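Local coordinates for protein transcriptional regulator (Vibrio virus VP882, PDB 7DWM) that probably binds DNA as a LuxR-type transcriptional regulator and holds the small molecule 3,5-dimethylpyrazin-2-ol in a pocket of its PAS fold, at residues His19-Gly22 / Pro27-Ile30; Ser35-Ile38 / Pro43-Glu46; Arg45-Met50 / Arg101-Thr106; Lys51-Glu56 / Ala61-Glu66; Asp72-Gln77 / Asp92-Ala97. All coordinates share one frame; numbering follows the deposited sequence.

Contact 1: residues His19-Gly22 / Pro27-Ile30; sequences HFFG and PWGI
An aromatic cluster of Phe20, Phe21 and Trp28 joins the end of helix 7-21 to the first strand of the PAS-fold sheet, strand 28-32. The two backbones come closest at Phe21 and Trp28, whose CA atoms are 5.6 Å apart, and the side chains fill the angle between helix and strand. Phe21 lies beside Trp28 with the ring planes only 12° apart. The rings are slid so far that they barely overlap, and their centroids are 5.1 Å apart, with Phe21 CE1 near Trp28 CE3. Further along the strand, Phe21 CE2 meets Ile30 CG2 at 3.4 Å. Gly29 N lies over one face of the Phe21 ring, which thus rests next to the strand backbone. Phe20 makes a second, edge-to-face pair, turning its edge toward the face of the six-membered ring of Trp28 with 5.7 Å between centroids. Its CG stands anti to the backbone N (chi1 173°), and that rotation swings the ring round to the indole. Asn41 ties both segments at once, its amide bonding to Phe21 O and to Trp28 N. Phe20 and Trp28 also pack against their own counterparts in the second subunit, which places the cluster at the dimer interface. Since every side chain that meets here is apolar or aromatic, the contact depends on shape and burial, while Asn41 serves the polar atoms Phe21 O and Trp28 N.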
# COMPACT_ATOMS: atom_id res chain seq x y z
N HIS A 19 17.03 18.50 7.21
CA HIS A 19 15.94 19.31 7.76
C HIS A 19 14.58 18.72 7.40
O HIS A 19 13.65 18.72 8.21
CB HIS A 19 16.00 20.76 7.32
CG HIS A 19 14.83 21.54 7.82
ND1 HIS A 19 14.67 21.86 9.16
CD2 HIS A 19 13.70 21.98 7.20
CE1 HIS A 19 13.53 22.50 9.33
NE2 HIS A 19 12.92 22.58 8.16
N PHE A 20 14.46 18.20 6.18
CA PHE A 20 13.24 17.53 5.74
C PHE A 20 12.88 16.36 6.64
O PHE A 20 11.77 16.29 7.18
CB PHE A 20 13.41 17.08 4.28
CG PHE A 20 12.28 16.24 3.76
CD1 PHE A 20 12.53 14.99 3.22
CD2 PHE A 20 10.97 16.70 3.78
CE1 PHE A 20 11.51 14.21 2.75
CE2 PHE A 20 9.95 15.92 3.28
CZ PHE A 20 10.22 14.67 2.77
N PHE A 21 13.81 15.42 6.82
CA PHE A 21 13.55 14.21 7.60
C PHE A 21 13.32 14.50 9.08
O PHE A 21 12.55 13.79 9.73
CB PHE A 21 14.71 13.22 7.44
CG PHE A 21 14.95 12.81 6.02
CD1 PHE A 21 13.90 12.59 5.16
CD2 PHE A 21 16.24 12.65 5.55
CE1 PHE A 21 14.12 12.22 3.85
CE2 PHE A 21 16.47 12.29 4.24
CZ PHE A 21 15.41 12.07 3.39
N GLY A 22 13.98 15.52 9.64
CA GLY A 22 13.84 15.80 11.06
C GLY A 22 12.47 16.28 11.51
O GLY A 22 12.28 16.50 12.71
N PRO A 27 10.17 7.04 10.62
CA PRO A 27 11.61 6.80 10.47
C PRO A 27 12.09 7.12 9.06
O PRO A 27 11.69 6.46 8.10
CB PRO A 27 11.75 5.31 10.80
CG PRO A 27 10.59 5.01 11.68
CD PRO A 27 9.47 5.87 11.18
N TRP A 28 12.94 8.13 8.94
CA TRP A 28 13.45 8.59 7.66
C TRP A 28 14.97 8.61 7.71
O TRP A 28 15.56 8.88 8.76
CB TRP A 28 12.95 10.01 7.33
CG TRP A 28 11.65 10.11 6.57
CD1 TRP A 28 10.43 10.47 7.08
CD2 TRP A 28 11.45 9.92 5.17
NE1 TRP A 28 9.49 10.49 6.08
CE2 TRP A 28 10.09 10.16 4.90
CE3 TRP A 28 12.30 9.56 4.11
CZ2 TRP A 28 9.55 10.05 3.62
CZ3 TRP A 28 11.76 9.45 2.84
CH2 TRP A 28 10.40 9.70 2.61
N GLY A 29 15.61 8.33 6.58
CA GLY A 29 17.07 8.45 6.57
C GLY A 29 17.64 8.18 5.20
O GLY A 29 16.92 7.83 4.26
N ILE A 30 18.95 8.42 5.07
CA ILE A 30 19.69 8.15 3.85
C ILE A 30 21.06 7.57 4.22
O ILE A 30 21.68 7.96 5.22
CB ILE A 30 19.83 9.40 2.93
CG1 ILE A 30 20.82 10.44 3.46
CG2 ILE A 30 18.48 10.04 2.67
CD1 ILE A 30 22.26 10.17 3.07

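Contact 2: residues Ser35-Ile38 / Pro43-Glu46; sequences SVFI and PFRE. With A1U (3,5-dimethylpyrazin-2-ol), chain C.
Phe37 and Phe44 meet between two backbones that stay well apart: the nearest CA atoms, those of Phe37 and Arg45, are separated by 11.0 Å. Residues 43-46 are helical, part of helix 42-47, whereas the other segment is loop at Ser35 and Val36, enters its strand at Phe37 and turns a corner at Ile38. The gap is bridged by two phenylalanines, each reaching from its own backbone. The two rings approach from opposite directions, Phe37 CZ coming to 3.3 Å from Phe44 CE1. Their planes are almost perpendicular, at 86°, yet the approach is oblique, with the centroids 5.5 Å apart. A chi1 of -179° turns Phe44 CG away from the backbone N, and this carries the ring into the interior of the PAS fold, between the short helix and the sheet. There it belongs to the pocket of 3,5-dimethylpyrazin-2-ol. The ligand nitrogen NAD lies in the plane of the Phe44 ring at its edge, 3.2 Å from CE2, and the methyl carbon CAH is 3.4 Å from Phe44 CZ. CAH also lies at the edge of the Phe37 ring, 4.1 Å from Phe37 CE2, so Phe37 gives the methyl group an apolar neighbour. The backbone N of Phe44 is bonded to Asn41 OD1, and its ring also meets that of Phe122 from strand 119-126.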
# COMPACT_ATOMS: atom_id res chain seq x y z
N SER A 35 26.50 1.62 2.07
CA SER A 35 25.40 1.44 3.03
C SER A 35 25.72 2.01 4.41
O SER A 35 25.20 1.53 5.42
CB SER A 35 25.03 -0.04 3.15
OG SER A 35 24.37 -0.30 4.38
N VAL A 36 26.57 3.03 4.47
CA VAL A 36 26.91 3.69 5.72
C VAL A 36 26.00 4.89 5.93
O VAL A 36 25.79 5.69 5.00
CB VAL A 36 28.39 4.10 5.74
CG1 VAL A 36 28.84 4.45 7.13
CG2 VAL A 36 29.25 2.97 5.19
N PHE A 37 25.45 5.02 7.14
CA PHE A 37 24.48 6.07 7.45
C PHE A 37 25.08 7.46 7.22
O PHE A 37 26.21 7.73 7.65
CB PHE A 37 24.03 5.95 8.91
CG PHE A 37 22.94 4.96 9.14
CD1 PHE A 37 22.65 4.52 10.42
CD2 PHE A 37 22.18 4.47 8.09
CE1 PHE A 37 21.63 3.60 10.65
CE2 PHE A 37 21.17 3.56 8.31
CZ PHE A 37 20.90 3.12 9.59
N ILE A 38 24.34 8.35 6.56
CA ILE A 38 24.69 9.76 6.57
C ILE A 38 23.79 10.54 7.53
O ILE A 38 24.25 11.43 8.24
CB ILE A 38 24.68 10.39 5.16
CG1 ILE A 38 25.78 9.79 4.27
CG2 ILE A 38 24.85 11.92 5.26
CD1 ILE A 38 25.42 8.64 3.45
N PRO A 43 13.03 9.54 14.94
CA PRO A 43 12.20 8.32 14.86
C PRO A 43 12.98 7.06 14.49
O PRO A 43 12.84 6.04 15.17
CB PRO A 43 11.17 8.69 13.78
CG PRO A 43 10.99 10.15 13.94
CD PRO A 43 12.35 10.69 14.31
N PHE A 44 13.81 7.11 13.45
CA PHE A 44 14.54 5.91 13.06
C PHE A 44 15.54 5.50 14.13
O PHE A 44 15.65 4.31 14.46
CB PHE A 44 15.25 6.09 11.72
CG PHE A 44 16.00 4.86 11.29
CD1 PHE A 44 17.35 4.71 11.54
CD2 PHE A 44 15.32 3.82 10.67
CE1 PHE A 44 18.02 3.57 11.16
CE2 PHE A 44 15.99 2.68 10.28
CZ PHE A 44 17.34 2.55 10.53
N ARG A 45 16.29 6.46 14.66
CA ARG A 45 17.24 6.11 15.71
C ARG A 45 16.55 5.62 16.96
O ARG A 45 17.14 4.87 17.73
CB ARG A 45 18.11 7.32 16.06
CG ARG A 45 19.21 7.67 15.07
CD ARG A 45 20.08 8.79 15.63
NE ARG A 45 19.40 9.53 16.69
CZ ARG A 45 18.82 10.72 16.53
NH1 ARG A 45 18.85 11.32 15.34
NH2 ARG A 45 18.22 11.31 17.55
N GLU A 46 15.27 5.96 17.15
CA GLU A 46 14.52 5.46 18.29
C GLU A 46 13.88 4.10 18.03
O GLU A 46 13.57 3.39 18.99
CB GLU A 46 13.45 6.46 18.70
CG GLU A 46 12.89 6.24 20.09
CD GLU A 46 12.66 7.53 20.83
OE1 GLU A 46 13.03 8.60 20.30
OE2 GLU A 46 12.10 7.48 21.95
CAB A1U C . 15.37 -2.09 7.99
CAC A1U C . 15.60 -1.18 9.05
CAE A1U C . 16.97 0.09 7.63
CAF A1U C . 16.69 -0.87 6.64
CAG A1U C . 14.95 -1.42 10.39
CAH A1U C . 17.85 1.28 7.39
NAA A1U C . 15.92 -1.95 6.75
NAD A1U C . 16.40 -0.10 8.84
OAI A1U C . 17.30 -0.63 5.39

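Contact 3: residues Arg45-Met50 / Arg101-Thr106; sequences RELVGM and RVFTFT. With A1U (3,5-dimethylpyrazin-2-ol), chain C.
Phe103, the residue whose ring receives Leu47, is fixed in the sheet by a backbone hydrogen bond from Phe103 N to Asp92 O on the neighbouring strand 88-96. This bond holds the base of the side chain while its ring meets the helix end above. Leu47 sits in the last turn of helix 42-47, just before the chain leaves helical geometry at Val48. With chi1 at 178° its side chain points straight off from the backbone N, and the two methyl groups are thereby carried down toward strand 99-110. CD2 lies over the centre of the Phe103 ring, 4.2 Å from the centroid and 11° off the ring normal, a CH-pi contact. CD1 touches the rim of the same ring, 3.8 Å from Phe103 CE2. In the PAS fold, helices cover one face of an antiparallel sheet, and alternate residues of a strand point to that face; Phe103 and Phe105 therefore both look toward Leu47. The branched leucine suits this place because it can serve two rings: CD2 is also at the edge of Phe105, in its plane and 3.8 Å from CZ. Phe105 offers a face to 3,5-dimethylpyrazin-2-ol, whose CAC lies 3.7 Å above the ring plane and offset toward its rim. The methyl carbon CAG of the ligand is 3.5 Å from Phe105 CZ. Tyr96 meets Phe103 edge-to-face and also packs against Leu47.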
# COMPACT_ATOMS: atom_id res chain seq x y z
N ARG A 45 16.29 6.46 14.66
CA ARG A 45 17.24 6.11 15.71
C ARG A 45 16.55 5.62 16.96
O ARG A 45 17.14 4.87 17.73
CB ARG A 45 18.11 7.32 16.06
CG ARG A 45 19.21 7.67 15.07
CD ARG A 45 20.08 8.79 15.63
NE ARG A 45 19.40 9.53 16.69
CZ ARG A 45 18.82 10.72 16.53
NH1 ARG A 45 18.85 11.32 15.34
NH2 ARG A 45 18.22 11.31 17.55
N GLU A 46 15.27 5.96 17.15
CA GLU A 46 14.52 5.46 18.29
C GLU A 46 13.88 4.10 18.03
O GLU A 46 13.57 3.39 18.99
CB GLU A 46 13.45 6.46 18.70
CG GLU A 46 12.89 6.24 20.09
CD GLU A 46 12.66 7.53 20.83
OE1 GLU A 46 13.03 8.60 20.30
OE2 GLU A 46 12.10 7.48 21.95
N LEU A 47 13.69 3.72 16.77
CA LEU A 47 13.15 2.40 16.49
C LEU A 47 14.23 1.33 16.68
O LEU A 47 13.95 0.22 17.15
CB LEU A 47 12.58 2.35 15.08
CG LEU A 47 12.02 1.01 14.61
CD1 LEU A 47 10.61 0.86 15.15
CD2 LEU A 47 12.03 0.89 13.10
N VAL A 48 15.47 1.67 16.34
CA VAL A 48 16.63 0.92 16.80
C VAL A 48 16.89 1.46 18.21
O VAL A 48 16.31 2.48 18.60
CB VAL A 48 17.82 1.10 15.84
CG1 VAL A 48 19.09 0.41 16.34
CG2 VAL A 48 17.46 0.59 14.45
N GLY A 49 17.73 0.79 18.99
CA GLY A 49 17.99 1.16 20.37
C GLY A 49 18.63 2.52 20.58
O GLY A 49 18.93 2.90 21.71
N MET A 50 18.84 3.27 19.49
CA MET A 50 19.59 4.53 19.51
C MET A 50 18.71 5.69 19.95
O MET A 50 18.56 6.71 19.27
CB MET A 50 20.21 4.77 18.14
CG MET A 50 20.87 3.53 17.51
SD MET A 50 22.38 2.93 18.33
CE MET A 50 21.72 2.12 19.78
N ARG A 101 7.19 -5.28 15.60
CA ARG A 101 6.41 -4.43 14.72
C ARG A 101 6.56 -4.90 13.28
O ARG A 101 7.55 -5.55 12.90
CB ARG A 101 6.80 -2.94 14.82
CG ARG A 101 6.72 -2.33 16.22
CD ARG A 101 5.29 -2.27 16.75
NE ARG A 101 4.56 -1.10 16.29
CZ ARG A 101 3.47 -0.62 16.89
NH1 ARG A 101 2.98 -1.23 17.96
NH2 ARG A 101 2.86 0.45 16.40
N VAL A 102 5.57 -4.53 12.49
CA VAL A 102 5.48 -4.81 11.06
C VAL A 102 5.67 -3.48 10.35
O VAL A 102 4.74 -2.68 10.25
CB VAL A 102 4.15 -5.46 10.68
CG1 VAL A 102 4.11 -5.79 9.20
CG2 VAL A 102 3.89 -6.70 11.53
N PHE A 103 6.88 -3.21 9.88
CA PHE A 103 7.15 -1.98 9.16
C PHE A 103 7.23 -2.24 7.66
O PHE A 103 7.53 -3.35 7.20
CB PHE A 103 8.46 -1.34 9.63
CG PHE A 103 8.26 -0.27 10.66
CD1 PHE A 103 8.58 1.05 10.36
CD2 PHE A 103 7.77 -0.57 11.91
CE1 PHE A 103 8.40 2.05 11.31
CE2 PHE A 103 7.58 0.42 12.86
CZ PHE A 103 7.90 1.73 12.56
N THR A 104 6.95 -1.19 6.91
CA THR A 104 7.32 -1.08 5.51
C THR A 104 8.48 -0.10 5.41
O THR A 104 8.35 1.05 5.85
CB THR A 104 6.12 -0.62 4.69
OG1 THR A 104 5.18 -1.69 4.56
CG2 THR A 104 6.53 -0.08 3.32
N PHE A 105 9.60 -0.55 4.86
CA PHE A 105 10.74 0.32 4.56
C PHE A 105 10.86 0.47 3.05
O PHE A 105 11.22 -0.48 2.35
CB PHE A 105 12.03 -0.22 5.18
CG PHE A 105 12.19 0.15 6.63
CD1 PHE A 105 12.81 1.34 6.99
CD2 PHE A 105 11.72 -0.68 7.63
CE1 PHE A 105 12.95 1.69 8.32
CE2 PHE A 105 11.86 -0.34 8.96
CZ PHE A 105 12.48 0.85 9.30
N THR A 106 10.55 1.67 2.57
CA THR A 106 10.65 2.02 1.15
C THR A 106 12.02 2.61 0.85
O THR A 106 12.38 3.66 1.40
CB THR A 106 9.54 3.00 0.76
OG1 THR A 106 9.91 4.33 1.14
CG2 THR A 106 8.25 2.62 1.45
CAB A1U C . 15.37 -2.09 7.99
CAC A1U C . 15.60 -1.18 9.05
CAE A1U C . 16.97 0.09 7.63
CAF A1U C . 16.69 -0.87 6.64
CAG A1U C . 14.95 -1.42 10.39
CAH A1U C . 17.85 1.28 7.39
NAA A1U C . 15.92 -1.95 6.75
NAD A1U C . 16.40 -0.10 8.84
OAI A1U C . 17.30 -0.63 5.39

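Contact 4: residues Lys51-Glu56 / Ala61-Glu66; sequences KNRNVE and ADMDCE
The guanidinium of Arg53 has Asp64 at its edge, with Asp64 CG in the plane of the group and Met63 CB also near that plane; NH1 and Asp64 CG are too close in the model, so this detail is doubtful. The carboxylate is turned almost square to it, the two planes standing 89° apart. The pair links two parts of the irregular connection between helix 42-47 and helix 71-80 of the PAS fold, on the protein surface, the side chain of Asp64 being about 13 Å from the bound 3,5-dimethylpyrazin-2-ol. It is a salt bridge, Arg53 NH1 to Asp64 OD2 at 2.9 Å, although that length shares the doubt over NH1. A charged pair suits this surface position, where the two loop segments meet. Arg53 reaches across with its chain bent at chi3 (54°), and the apolar part of this long side chain carries a second contact: Met63, bent at chi2 and chi3, brings its CE alongside Arg53 CD, at 3.6 Å. Met50, just before the segment, touches Val55, Met63 and Asp64, and with Val55 and Met63 it forms a small apolar patch. At its margin Val55 CG2 approaches Met63 CG to 4.5 Å.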
# COMPACT_ATOMS: atom_id res chain seq x y z
N LYS A 51 18.11 5.53 21.13
CA LYS A 51 17.18 6.55 21.71
C LYS A 51 17.86 7.92 21.74
O LYS A 51 17.37 8.83 21.07
CB LYS A 51 16.78 6.16 23.13
CG LYS A 51 15.40 6.62 23.57
CD LYS A 51 15.24 8.11 23.59
CE LYS A 51 14.08 8.55 24.44
NZ LYS A 51 13.91 7.70 25.64
N ASN A 52 18.88 8.07 22.58
CA ASN A 52 19.60 9.33 22.64
C ASN A 52 21.02 9.29 22.10
O ASN A 52 21.63 10.35 21.94
CB ASN A 52 19.61 9.88 24.07
CG ASN A 52 19.78 8.80 25.11
OD1 ASN A 52 20.23 7.69 24.82
ND2 ASN A 52 19.41 9.12 26.35
N ARG A 53 21.57 8.08 21.95
CA ARG A 53 22.94 7.99 21.37
C ARG A 53 22.74 8.31 19.89
O ARG A 53 21.97 7.62 19.25
CB ARG A 53 23.65 6.69 21.72
CG ARG A 53 23.26 5.48 20.89
CD ARG A 53 24.06 4.24 21.27
NE ARG A 53 23.98 3.97 22.69
CZ ARG A 53 23.62 2.81 23.23
NH1 ARG A 53 23.33 1.78 22.46
NH2 ARG A 53 23.58 2.68 24.54
N ASN A 54 23.46 9.29 19.38
CA ASN A 54 23.19 9.84 18.03
C ASN A 54 23.96 9.11 16.94
O ASN A 54 23.90 9.63 15.84
CB ASN A 54 23.74 11.26 17.90
CG ASN A 54 22.87 12.33 18.54
OD1 ASN A 54 22.47 12.20 19.68
ND2 ASN A 54 22.61 13.39 17.80
N VAL A 55 24.50 7.92 17.20
CA VAL A 55 25.47 7.26 16.27
C VAL A 55 25.04 7.27 14.80
O VAL A 55 23.90 6.91 14.49
CB VAL A 55 25.81 5.84 16.76
CG1 VAL A 55 27.29 5.68 17.06
CG2 VAL A 55 24.98 5.45 17.97
N GLU A 56 25.98 7.69 13.95
CA GLU A 56 25.88 7.86 12.48
C GLU A 56 27.23 7.51 11.85
O GLU A 56 28.24 7.65 12.53
CB GLU A 56 25.65 9.31 12.05
CG GLU A 56 25.54 10.32 13.17
CD GLU A 56 26.60 10.29 14.25
OE1 GLU A 56 26.53 11.14 15.15
OE2 GLU A 56 27.41 9.36 14.23
N ALA A 61 24.47 -2.89 11.07
CA ALA A 61 24.76 -3.64 12.29
C ALA A 61 24.94 -2.61 13.39
O ALA A 61 26.04 -2.31 13.86
CB ALA A 61 25.99 -4.51 12.13
N ASP A 62 23.82 -2.06 13.82
CA ASP A 62 23.81 -0.94 14.75
C ASP A 62 23.97 -1.45 16.18
O ASP A 62 24.28 -2.62 16.41
CB ASP A 62 22.52 -0.13 14.60
CG ASP A 62 22.58 0.87 13.46
OD1 ASP A 62 22.81 2.06 13.76
OD2 ASP A 62 22.40 0.48 12.28
N MET A 63 23.75 -0.55 17.13
CA MET A 63 23.81 -0.82 18.56
C MET A 63 22.39 -1.16 19.01
O MET A 63 21.42 -0.63 18.46
CB MET A 63 24.32 0.39 19.34
CG MET A 63 25.59 1.12 18.88
SD MET A 63 27.11 0.87 19.79
CE MET A 63 27.06 2.43 20.69
N ASP A 64 22.26 -2.09 19.96
CA ASP A 64 21.07 -2.19 20.81
C ASP A 64 19.76 -2.53 20.07
O ASP A 64 18.68 -2.08 20.47
CB ASP A 64 20.90 -0.88 21.58
CG ASP A 64 21.93 -0.71 22.71
OD1 ASP A 64 23.07 -1.15 22.55
OD2 ASP A 64 21.59 -0.10 23.75
N CYS A 65 19.84 -3.41 19.07
CA CYS A 65 18.57 -3.89 18.51
C CYS A 65 18.82 -5.06 17.58
O CYS A 65 19.88 -5.16 16.95
CB CYS A 65 17.80 -2.80 17.76
SG CYS A 65 16.15 -3.35 17.28
N GLU A 66 17.82 -5.93 17.49
CA GLU A 66 17.95 -7.20 16.78
C GLU A 66 18.02 -7.00 15.27
O GLU A 66 18.45 -7.92 14.56
CB GLU A 66 16.77 -8.11 17.13
CG GLU A 66 16.57 -8.33 18.62
CD GLU A 66 17.02 -9.70 19.09
OE1 GLU A 66 16.73 -10.04 20.25
OE2 GLU A 66 17.66 -10.43 18.30

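Contact 5: residues Asp72-Gln77 / Asp92-Ala97; sequences DSFQAQ and DVHPYA. With A1U (3,5-dimethylpyrazin-2-ol), chain C.
Phe74 of helix 71-80 meets a carboxylate and an imidazole of strand 88-96. Phe74 CE1 is 3.2 Å from Asp92 OD1, an oxygen less surely placed in the model. His94 NE2 lies at the edge of the Phe74 ring, in its plane and 3.7 Å from CZ; the two rings are nearly perpendicular, at 88°, and meet obliquely. Phe74 CG is anti to the carbonyl carbon (chi1 -67°), a rotation that brings the end of the ring closer to the strand. Contacts with 3,5-dimethylpyrazin-2-ol form the second group. Its nitrogen NAA sits over the centre of the Phe74 ring, 3.4 Å above the plane, and Phe105 covers the opposite face of the ligand, so the flat heterocycle lies between two flat phenyl rings. Asp92 OD2 is 3.3 Å from ligand CAB. The ligand's methyl carbon CAG stands at the edge of the Tyr96 ring, near CE1. Hydrogen bonds within the strand probably help to hold these groups. His94 NE2 donates to Asp92 OD1 at 2.7 Å, a length that shares the doubt over OD1, and would help orient the buried carboxylate. Tyr96 OH donates to Asp92 O at 3.1 Å from above the carbonyl plane. His94 ND1 bonds to Gln232. Strand 88-96 runs between strands 99-110 and 233-236, with helix 71-80 packed against it and Gln77 reaching Lys107 on strand 99-110.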
# COMPACT_ATOMS: atom_id res chain seq x y z
N ASP A 72 23.27 -7.35 7.11
CA ASP A 72 23.74 -7.92 5.85
C ASP A 72 22.69 -7.78 4.75
O ASP A 72 22.91 -7.09 3.75
CB ASP A 72 24.12 -9.39 6.10
CG ASP A 72 24.32 -10.17 4.82
OD1 ASP A 72 25.48 -10.53 4.53
OD2 ASP A 72 23.32 -10.48 4.14
N SER A 73 21.50 -8.33 4.97
CA SER A 73 20.56 -8.39 3.87
C SER A 73 19.97 -7.02 3.58
O SER A 73 19.70 -6.70 2.42
CB SER A 73 19.45 -9.40 4.17
OG SER A 73 18.29 -8.74 4.65
N PHE A 74 19.90 -6.16 4.61
CA PHE A 74 19.58 -4.76 4.37
C PHE A 74 20.47 -4.19 3.28
O PHE A 74 19.98 -3.72 2.24
CB PHE A 74 19.75 -3.94 5.65
CG PHE A 74 18.78 -4.28 6.75
CD1 PHE A 74 17.74 -5.17 6.55
CD2 PHE A 74 18.90 -3.67 7.99
CE1 PHE A 74 16.84 -5.46 7.57
CE2 PHE A 74 18.01 -3.96 9.01
CZ PHE A 74 16.98 -4.85 8.81
N GLN A 75 21.79 -4.29 3.46
CA GLN A 75 22.69 -3.66 2.51
C GLN A 75 22.52 -4.27 1.13
O GLN A 75 22.69 -3.57 0.12
CB GLN A 75 24.14 -3.70 2.99
CG GLN A 75 24.84 -5.04 2.96
CD GLN A 75 25.86 -5.20 4.08
OE1 GLN A 75 25.86 -4.42 5.03
NE2 GLN A 75 26.71 -6.21 3.98
N ALA A 76 22.18 -5.56 1.05
CA ALA A 76 21.97 -6.16 -0.27
C ALA A 76 20.86 -5.42 -1.00
O ALA A 76 21.03 -4.98 -2.14
CB ALA A 76 21.64 -7.64 -0.13
N GLN A 77 19.72 -5.21 -0.32
CA GLN A 77 18.66 -4.38 -0.88
C GLN A 77 19.23 -3.03 -1.29
O GLN A 77 19.01 -2.57 -2.42
CB GLN A 77 17.53 -4.22 0.14
CG GLN A 77 17.07 -5.52 0.79
CD GLN A 77 16.43 -5.30 2.15
OE1 GLN A 77 16.36 -4.18 2.64
NE2 GLN A 77 15.96 -6.39 2.76
N ASP A 92 9.63 -5.26 6.68
CA ASP A 92 10.55 -5.53 7.77
C ASP A 92 9.73 -5.83 9.01
O ASP A 92 9.16 -4.92 9.63
CB ASP A 92 11.47 -4.32 7.98
CG ASP A 92 12.80 -4.43 7.24
OD1 ASP A 92 13.64 -5.28 7.58
OD2 ASP A 92 13.03 -3.66 6.31
N VAL A 93 9.66 -7.10 9.39
CA VAL A 93 9.00 -7.50 10.62
C VAL A 93 10.09 -7.84 11.63
O VAL A 93 10.87 -8.79 11.42
CB VAL A 93 8.04 -8.67 10.39
CG1 VAL A 93 7.36 -9.04 11.69
CG2 VAL A 93 7.01 -8.29 9.34
N HIS A 94 10.15 -7.07 12.71
CA HIS A 94 11.31 -7.14 13.59
C HIS A 94 10.90 -6.89 15.03
O HIS A 94 9.94 -6.15 15.28
CB HIS A 94 12.38 -6.12 13.19
CG HIS A 94 13.11 -6.46 11.93
ND1 HIS A 94 14.10 -7.42 11.88
CD2 HIS A 94 13.01 -5.96 10.68
CE1 HIS A 94 14.56 -7.51 10.64
NE2 HIS A 94 13.92 -6.63 9.90
N PRO A 95 11.61 -7.47 15.99
CA PRO A 95 11.49 -7.07 17.40
C PRO A 95 12.24 -5.77 17.66
O PRO A 95 13.36 -5.73 18.19
CB PRO A 95 12.10 -8.26 18.15
CG PRO A 95 13.13 -8.77 17.21
CD PRO A 95 12.59 -8.57 15.82
N TYR A 96 11.62 -4.66 17.27
CA TYR A 96 12.22 -3.35 17.44
C TYR A 96 12.31 -3.00 18.93
O TYR A 96 11.77 -3.70 19.80
CB TYR A 96 11.43 -2.30 16.67
CG TYR A 96 11.39 -2.54 15.17
CD1 TYR A 96 12.54 -2.43 14.40
CD2 TYR A 96 10.21 -2.89 14.54
CE1 TYR A 96 12.51 -2.66 13.04
CE2 TYR A 96 10.16 -3.12 13.18
CZ TYR A 96 11.32 -3.00 12.43
OH TYR A 96 11.28 -3.23 11.08
N ALA A 97 12.99 -1.89 19.21
CA ALA A 97 13.33 -1.51 20.58
C ALA A 97 12.13 -1.43 21.52
O ALA A 97 12.33 -1.39 22.74
CB ALA A 97 14.07 -0.17 20.57
CAB A1U C . 15.37 -2.09 7.99
CAC A1U C . 15.60 -1.18 9.05
CAE A1U C . 16.97 0.09 7.63
CAF A1U C . 16.69 -0.87 6.64
CAG A1U C . 14.95 -1.42 10.39
CAH A1U C . 17.85 1.28 7.39
NAA A1U C . 15.92 -1.95 6.75
NAD A1U C . 16.40 -0.10 8.84
OAI A1U C . 17.30 -0.63 5.39

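Overall arrangement
All five contacts belong to the PAS fold, whose antiparallel sheet is reached by all but contact 4. Contact 1, at the dimer interface, comes first along the chain, and its strand 28-32 pairs with strand 37-40 of contact 2; their centres are 9 Å apart. Contacts 2 and 3 share helix 42-47, and contacts 3 and 5 use the adjacent strands 99-110 and 88-96. Contacts 4 and 5 fall between the two segments of contact 3. Contacts 2, 3 and 5 all touch 3,5-dimethylpyrazin-2-ol, whereas contact 4 lies in the outer loop, its centre 8 Å from that of contact 2. Ligand pocket and subunit interface are thus joined through one sheet, with contacts 1 and 5 about 18 Å apart between centres.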